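Local coordinates for L-lysine 6-monooxygenase involved in desferrioxamine biosynthesis (Erwinia amylovora CFBP1430, PDB 5O8P), which probably hydroxylates one terminal amine of cadaverine with FAD and NADPH, a step in making the siderophore desferrioxamine, at residues D64-T67 and T72-Y75; T67-T72 and E414-E419; D214-G219 and Y287-D292. All blocks are in the same frame, centred on the assembly; numbering follows the deposited sequence.

Contact 1 (D64-T67 and T72-Y75)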
# COMPACT_ATOMS: atom_id res chain seq x y z
N ASP B 64 23.67 0.34 1.46
CA ASP B 64 24.49 1.52 1.53
C ASP B 64 25.93 1.02 1.28
O ASP B 64 26.12 0.01 0.60
CB ASP B 64 24.29 2.21 2.90
CG ASP B 64 24.70 1.35 4.11
OD1 ASP B 64 25.29 0.26 3.94
OD2 ASP B 64 24.42 1.75 5.25
N LEU B 65 26.95 1.68 1.82
CA LEU B 65 28.33 1.35 1.47
C LEU B 65 28.87 0.12 2.22
O LEU B 65 29.80 -0.55 1.73
CB LEU B 65 29.21 2.57 1.71
CG LEU B 65 28.85 3.80 0.86
CD1 LEU B 65 29.39 5.09 1.46
CD2 LEU B 65 29.35 3.61 -0.56
N VAL B 66 28.26 -0.18 3.37
CA VAL B 66 28.83 -1.07 4.38
C VAL B 66 27.88 -2.03 5.12
O VAL B 66 28.29 -3.15 5.46
CB VAL B 66 29.58 -0.25 5.46
CG1 VAL B 66 30.78 0.46 4.85
CG2 VAL B 66 28.66 0.77 6.13
N THR B 67 26.64 -1.61 5.38
CA THR B 67 25.72 -2.34 6.27
C THR B 67 25.55 -3.85 5.98
O THR B 67 25.42 -4.63 6.92
CB THR B 67 24.34 -1.63 6.36
OG1 THR B 67 24.47 -0.34 6.95
CG2 THR B 67 23.36 -2.39 7.21
N THR B 72 27.80 -2.30 12.02
CA THR B 72 28.46 -1.46 13.03
C THR B 72 29.42 -0.42 12.45
O THR B 72 29.90 0.44 13.20
CB THR B 72 29.28 -2.29 14.06
OG1 THR B 72 30.49 -2.77 13.46
CG2 THR B 72 28.47 -3.44 14.63
N SER B 73 29.72 -0.48 11.14
CA SER B 73 30.63 0.48 10.51
C SER B 73 30.10 1.89 10.67
O SER B 73 28.89 2.12 10.52
CB SER B 73 30.83 0.21 9.02
OG SER B 73 31.52 1.32 8.40
N PRO B 74 31.01 2.83 10.96
CA PRO B 74 30.60 4.23 11.05
C PRO B 74 30.25 4.85 9.69
O PRO B 74 29.62 5.91 9.68
CB PRO B 74 31.80 4.91 11.71
CG PRO B 74 32.95 4.03 11.41
CD PRO B 74 32.44 2.64 11.26
N TYR B 75 30.56 4.19 8.58
CA TYR B 75 30.13 4.66 7.25
C TYR B 75 28.71 4.27 6.85
O TYR B 75 28.32 4.47 5.71
CB TYR B 75 31.13 4.21 6.18
CG TYR B 75 32.47 4.82 6.43
CD1 TYR B 75 32.71 6.13 6.08
CD2 TYR B 75 33.46 4.13 7.10
CE1 TYR B 75 33.93 6.73 6.33
CE2 TYR B 75 34.68 4.72 7.36
CZ TYR B 75 34.90 6.02 6.98
OH TYR B 75 36.09 6.62 7.23

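Contact 2 (T67-T72 and E414-E419)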
# COMPACT_ATOMS: atom_id res chain seq x y z
N THR B 67 26.64 -1.61 5.38
CA THR B 67 25.72 -2.34 6.27
C THR B 67 25.55 -3.85 5.98
O THR B 67 25.42 -4.63 6.92
CB THR B 67 24.34 -1.63 6.36
OG1 THR B 67 24.47 -0.34 6.95
CG2 THR B 67 23.36 -2.39 7.21
N LEU B 68 25.55 -4.29 4.72
CA LEU B 68 25.35 -5.73 4.44
C LEU B 68 26.57 -6.57 4.74
O LEU B 68 26.49 -7.79 4.76
CB LEU B 68 24.86 -5.97 3.01
CG LEU B 68 23.45 -5.42 2.70
CD1 LEU B 68 23.04 -5.70 1.26
CD2 LEU B 68 22.38 -5.93 3.65
N ALA B 69 27.71 -5.93 4.94
CA ALA B 69 28.91 -6.59 5.43
C ALA B 69 29.15 -6.31 6.91
O ALA B 69 29.68 -7.17 7.61
CB ALA B 69 30.11 -6.12 4.63
N ASP B 70 28.80 -5.11 7.37
CA ASP B 70 29.09 -4.68 8.74
C ASP B 70 28.21 -3.51 9.16
O ASP B 70 28.60 -2.36 8.98
CB ASP B 70 30.56 -4.29 8.88
CG ASP B 70 30.90 -3.69 10.26
OD1 ASP B 70 30.07 -3.83 11.20
OD2 ASP B 70 32.00 -3.06 10.40
N PRO B 71 27.06 -3.80 9.76
CA PRO B 71 26.16 -2.76 10.26
C PRO B 71 26.75 -1.85 11.33
O PRO B 71 26.23 -0.77 11.53
CB PRO B 71 25.00 -3.55 10.87
CG PRO B 71 25.02 -4.86 10.16
CD PRO B 71 26.46 -5.14 9.88
N THR B 72 27.80 -2.30 12.02
CA THR B 72 28.46 -1.46 13.03
C THR B 72 29.42 -0.42 12.45
O THR B 72 29.90 0.44 13.20
CB THR B 72 29.28 -2.29 14.06
OG1 THR B 72 30.49 -2.77 13.46
CG2 THR B 72 28.47 -3.44 14.63
N GLU B 414 39.01 -14.20 6.23
CA GLU B 414 37.65 -13.76 5.91
C GLU B 414 37.28 -12.60 6.82
O GLU B 414 36.75 -12.79 7.90
CB GLU B 414 36.66 -14.93 6.03
CG GLU B 414 35.19 -14.56 5.85
CD GLU B 414 34.32 -15.71 5.33
OE1 GLU B 414 34.74 -16.32 4.32
OE2 GLU B 414 33.23 -15.99 5.90
N VAL B 415 37.55 -11.38 6.36
CA VAL B 415 37.45 -10.20 7.23
C VAL B 415 36.01 -9.89 7.59
O VAL B 415 35.71 -9.59 8.73
CB VAL B 415 38.07 -8.95 6.56
CG1 VAL B 415 38.01 -7.75 7.50
CG2 VAL B 415 39.50 -9.24 6.13
N TYR B 416 35.13 -9.92 6.60
CA TYR B 416 33.71 -9.77 6.81
C TYR B 416 33.06 -11.05 6.34
O TYR B 416 33.37 -11.51 5.23
CB TYR B 416 33.19 -8.60 6.01
CG TYR B 416 33.75 -7.28 6.44
CD1 TYR B 416 33.27 -6.64 7.57
CD2 TYR B 416 34.76 -6.67 5.72
CE1 TYR B 416 33.77 -5.41 7.96
CE2 TYR B 416 35.27 -5.43 6.10
CZ TYR B 416 34.76 -4.80 7.22
OH TYR B 416 35.25 -3.58 7.61
N PRO B 417 32.16 -11.63 7.16
CA PRO B 417 31.61 -12.94 6.85
C PRO B 417 30.79 -12.91 5.56
O PRO B 417 29.99 -12.02 5.36
CB PRO B 417 30.74 -13.27 8.07
CG PRO B 417 30.35 -11.96 8.63
CD PRO B 417 31.48 -11.02 8.33
N VAL B 418 31.04 -13.89 4.71
CA VAL B 418 30.48 -13.96 3.39
C VAL B 418 29.48 -15.10 3.38
O VAL B 418 29.87 -16.27 3.50
CB VAL B 418 31.59 -14.23 2.35
CG1 VAL B 418 31.01 -14.17 0.94
CG2 VAL B 418 32.74 -13.24 2.51
N GLU B 419 28.19 -14.76 3.23
CA GLU B 419 27.14 -15.74 3.19
C GLU B 419 27.32 -16.65 1.97
O GLU B 419 27.68 -16.18 0.89
CB GLU B 419 25.77 -15.07 3.18
CG GLU B 419 25.38 -14.49 4.53
CD GLU B 419 25.76 -13.03 4.72
OE1 GLU B 419 26.70 -12.55 4.05
OE2 GLU B 419 25.11 -12.37 5.58

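Contact 3 (D214-G219 and Y287-D292)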
# COMPACT_ATOMS: atom_id res chain seq x y z
N ASP B 214 5.14 18.69 -16.84
CA ASP B 214 5.03 20.05 -17.38
C ASP B 214 4.50 20.12 -18.82
O ASP B 214 4.69 21.13 -19.50
CB ASP B 214 6.39 20.75 -17.29
CG ASP B 214 6.97 20.76 -15.89
OD1 ASP B 214 6.21 20.82 -14.90
OD2 ASP B 214 8.21 20.71 -15.78
N ILE B 215 3.81 19.08 -19.29
CA ILE B 215 3.32 19.07 -20.67
C ILE B 215 2.26 20.15 -20.87
O ILE B 215 2.22 20.77 -21.90
CB ILE B 215 2.83 17.67 -21.11
CG1 ILE B 215 2.72 17.59 -22.63
CG2 ILE B 215 1.51 17.28 -20.46
CD1 ILE B 215 2.41 16.19 -23.13
N ASP B 216 1.41 20.36 -19.86
CA ASP B 216 0.47 21.50 -19.76
C ASP B 216 1.09 22.88 -19.83
O ASP B 216 0.50 23.82 -20.33
CB ASP B 216 -0.13 21.51 -18.33
CG ASP B 216 -1.32 20.64 -18.17
OD1 ASP B 216 -1.84 20.07 -19.15
OD2 ASP B 216 -1.78 20.54 -17.01
N ARG B 217 2.25 23.00 -19.19
CA ARG B 217 2.89 24.28 -18.94
C ARG B 217 3.66 24.79 -20.15
O ARG B 217 3.63 25.99 -20.43
CB ARG B 217 3.82 24.16 -17.72
CG ARG B 217 4.46 25.48 -17.29
CD ARG B 217 4.56 25.66 -15.77
NE ARG B 217 5.73 25.04 -15.15
CZ ARG B 217 6.96 25.56 -15.08
NH1 ARG B 217 7.25 26.75 -15.64
NH2 ARG B 217 7.93 24.88 -14.47
N PHE B 218 4.35 23.90 -20.86
CA PHE B 218 5.04 24.24 -22.11
C PHE B 218 4.25 23.65 -23.27
O PHE B 218 3.25 22.96 -23.08
CB PHE B 218 6.46 23.71 -22.11
CG PHE B 218 7.27 24.14 -20.93
CD1 PHE B 218 7.20 23.45 -19.73
CD2 PHE B 218 8.12 25.23 -21.01
CE1 PHE B 218 7.95 23.84 -18.63
CE2 PHE B 218 8.87 25.64 -19.92
CZ PHE B 218 8.79 24.94 -18.72
N GLY B 219 4.68 23.92 -24.49
CA GLY B 219 3.94 23.44 -25.65
C GLY B 219 3.90 21.93 -25.86
O GLY B 219 2.92 21.41 -26.37
N TYR B 287 -3.69 9.72 -17.58
CA TYR B 287 -5.11 9.78 -17.25
C TYR B 287 -5.50 11.19 -16.77
O TYR B 287 -6.40 11.80 -17.35
CB TYR B 287 -5.48 8.70 -16.20
CG TYR B 287 -6.96 8.56 -15.96
CD1 TYR B 287 -7.63 9.44 -15.11
CD2 TYR B 287 -7.71 7.56 -16.58
CE1 TYR B 287 -8.99 9.35 -14.89
CE2 TYR B 287 -9.08 7.46 -16.37
CZ TYR B 287 -9.72 8.35 -15.52
OH TYR B 287 -11.07 8.28 -15.27
N VAL B 288 -4.84 11.72 -15.75
CA VAL B 288 -5.21 13.04 -15.18
C VAL B 288 -5.05 14.20 -16.17
O VAL B 288 -5.90 15.09 -16.23
CB VAL B 288 -4.42 13.36 -13.89
CG1 VAL B 288 -4.57 14.82 -13.47
CG2 VAL B 288 -4.89 12.46 -12.77
N LYS B 289 -3.95 14.19 -16.92
CA LYS B 289 -3.72 15.24 -17.91
C LYS B 289 -4.79 15.17 -18.99
O LYS B 289 -5.28 16.20 -19.42
CB LYS B 289 -2.35 15.12 -18.56
CG LYS B 289 -1.16 15.31 -17.63
CD LYS B 289 -0.87 16.75 -17.37
CE LYS B 289 0.09 16.96 -16.22
NZ LYS B 289 0.23 18.41 -15.94
N GLN B 290 -5.16 13.96 -19.40
CA GLN B 290 -6.14 13.76 -20.48
C GLN B 290 -7.53 14.34 -20.15
O GLN B 290 -8.34 14.59 -21.04
CB GLN B 290 -6.19 12.27 -20.87
CG GLN B 290 -6.91 11.92 -22.16
CD GLN B 290 -8.42 11.85 -22.03
OE1 GLN B 290 -8.97 11.69 -20.94
NE2 GLN B 290 -9.11 12.01 -23.15
N LEU B 291 -7.81 14.60 -18.88
CA LEU B 291 -9.08 15.22 -18.50
C LEU B 291 -9.31 16.62 -19.06
O LEU B 291 -10.44 17.05 -19.10
CB LEU B 291 -9.23 15.27 -16.98
CG LEU B 291 -9.13 13.97 -16.20
CD1 LEU B 291 -9.48 14.22 -14.74
CD2 LEU B 291 -10.05 12.91 -16.80
N ASP B 292 -8.26 17.34 -19.47
CA ASP B 292 -8.40 18.70 -20.06
C ASP B 292 -8.50 18.72 -21.58
O ASP B 292 -8.94 19.72 -22.15
CB ASP B 292 -7.25 19.62 -19.64
CG ASP B 292 -7.20 19.85 -18.14
OD1 ASP B 292 -8.26 19.69 -17.48
OD2 ASP B 292 -6.09 20.20 -17.62

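Contact 1 (D64-T67 and T72-Y75)
V66 meets S73 and Y75 without a single hydrogen bond between the two segments, although each segment is folded back on itself by polar bonds of its own. Both methyls of V66 do the touching. CG2 of V66 lies 3.6 Å from the carbonyl carbon C of Y75 and also rests on CB of S73, while V66 CG1, set beside its own backbone N (chi1 -65°), passes at a slant over Y75 CB at 4.0 Å. The tyrosine ring then runs away from the valine, to a hydrogen bond between Y75 OH and E28 and a cation-pi contact with R113. On the valine's own side, D64 OD1 closes an Asx turn. It is met by V66 N at 3.1 Å from above the carboxylate plane and by T67 N on its syn lone pair, and the hydroxyl OG1 of T67 donates to D64 OD2 at 2.7 Å. In the other segment S73 OG accepts from Y75 N at 3.0 Å, an ST turn placed just before helix 77-83. Y106 of helix 100-113 bridges the two turns, its OH bonding to both L65 N and Y75 O; the side chain of L65 is about 9 Å from the bound FAD. With D64, S73 and the amides named here bonded within their own turns, the direct contact is left to van der Waals packing of the V66 methyls on S73 and on the backbone and CB of Y75.

Contact 2 (T67-T72 and E414-E419)
Y416 sets its CB against A69 and passes its ring at a slant across D70, joining two loops on the FAD-binding part of a flavin monooxygenase fold: the one that follows strand 56-57 and the one that follows helix 399-410. Their backbones come nearest at A69 and Y416, whose CA atoms are 5.9 Å apart, and no hydrogen bond links the two segments directly. The CB atoms of A69 and Y416 approach to 4.2 Å, so the alanine methyl sits at the root of the tyrosine. Further out, the carbonyl O of A69 is 3.6 Å from CD1 of Y416 and approaches the ring obliquely. D70 meets the neighbouring ring atom, its CB also oblique to the ring at Y416 CE1, with the carboxylate plane turned 32° from the ring plane. With CG of D70 opposite its own backbone N (chi1 174°) and the carboxylate turned as it is, OD1 faces T72, where its syn lone pair receives the hydroxyl OG1; the bond from T72 N to the same oxygen is weak. The far end of the tyrosine is anchored in turn, Y416 OH hydrogen bonding to L26 O, and S404 of helix 399-410 touches the side chains of both A69 and Y416.

P417 adds a smaller touch, its CD near the A69 carbonyl O. Here a second subunit closes in: its K82 NZ bonds to L68 O and P417 O and forms a salt bridge with E419, so that one lysine of the neighbouring chain ties together both loops. Within the chain itself, the closest approach of the two segments is between D70 CB and Y416 CE1, at 3.5 Å.

Contact 3 (D214-G219 and Y287-D292)
The backbone of D214-G219, with helical angles at 215-217 but without the regular helical bonding, passes the end of helix 276-290 with D216 and K289 nearest, their CA atoms 7.8 Å apart. K289 carries most of its own segment's share of the contact, and D216 most of the other's. The lysine chain bends at chi2 (-80°) and is extended beyond, which sends NZ across to D216 OD2 at 3.1 Å, a salt bridge whose hydrogen bond is weak. The side chains of K289 and I215 cross at a slant, K289 CD lying 3.9 Å from I215 CG2, so the aliphatic part of the lysine packs while its tip pairs. NZ of K289 is shared further, with T213 O and with E53 of a third subunit, and this gathering of acceptors would probably favour the charged form of the lysine. D292 OD2 comes within 4.4 Å of D216 OD2; the like charges are probably eased by K289 on D216 and by K101 of the third subunit, which forms a salt bridge with D292. The 214-219 loop is the helix-to-strand connection of the beta-alpha-beta crossover formed by strand 194-198, helix 202-213 and strand 221-225, as in the Rossmann-type fold of NADP-binding domains.

How the contacts relate
From the N terminus, contact 1 closes first, a tight loop of four intervening residues between strand 56-57 and helix 77-83. Contact 2 starts in the same stretch, sharing T67 and T72 with contact 1, but reaches forward over 341 residues to the loop after helix 399-410, tying the late chain to the early FAD-binding part. Contact 3 is nested inside that long loop and comes after contact 1 in series, joining helix 276-290 to the turn before strand 221-225. The centres of contacts 1 and 2 are about 9 Å apart, and both touch the second subunit. The centre of contact 3 is about 49 Å from that of contact 2, across the chain's centre, against the third subunit.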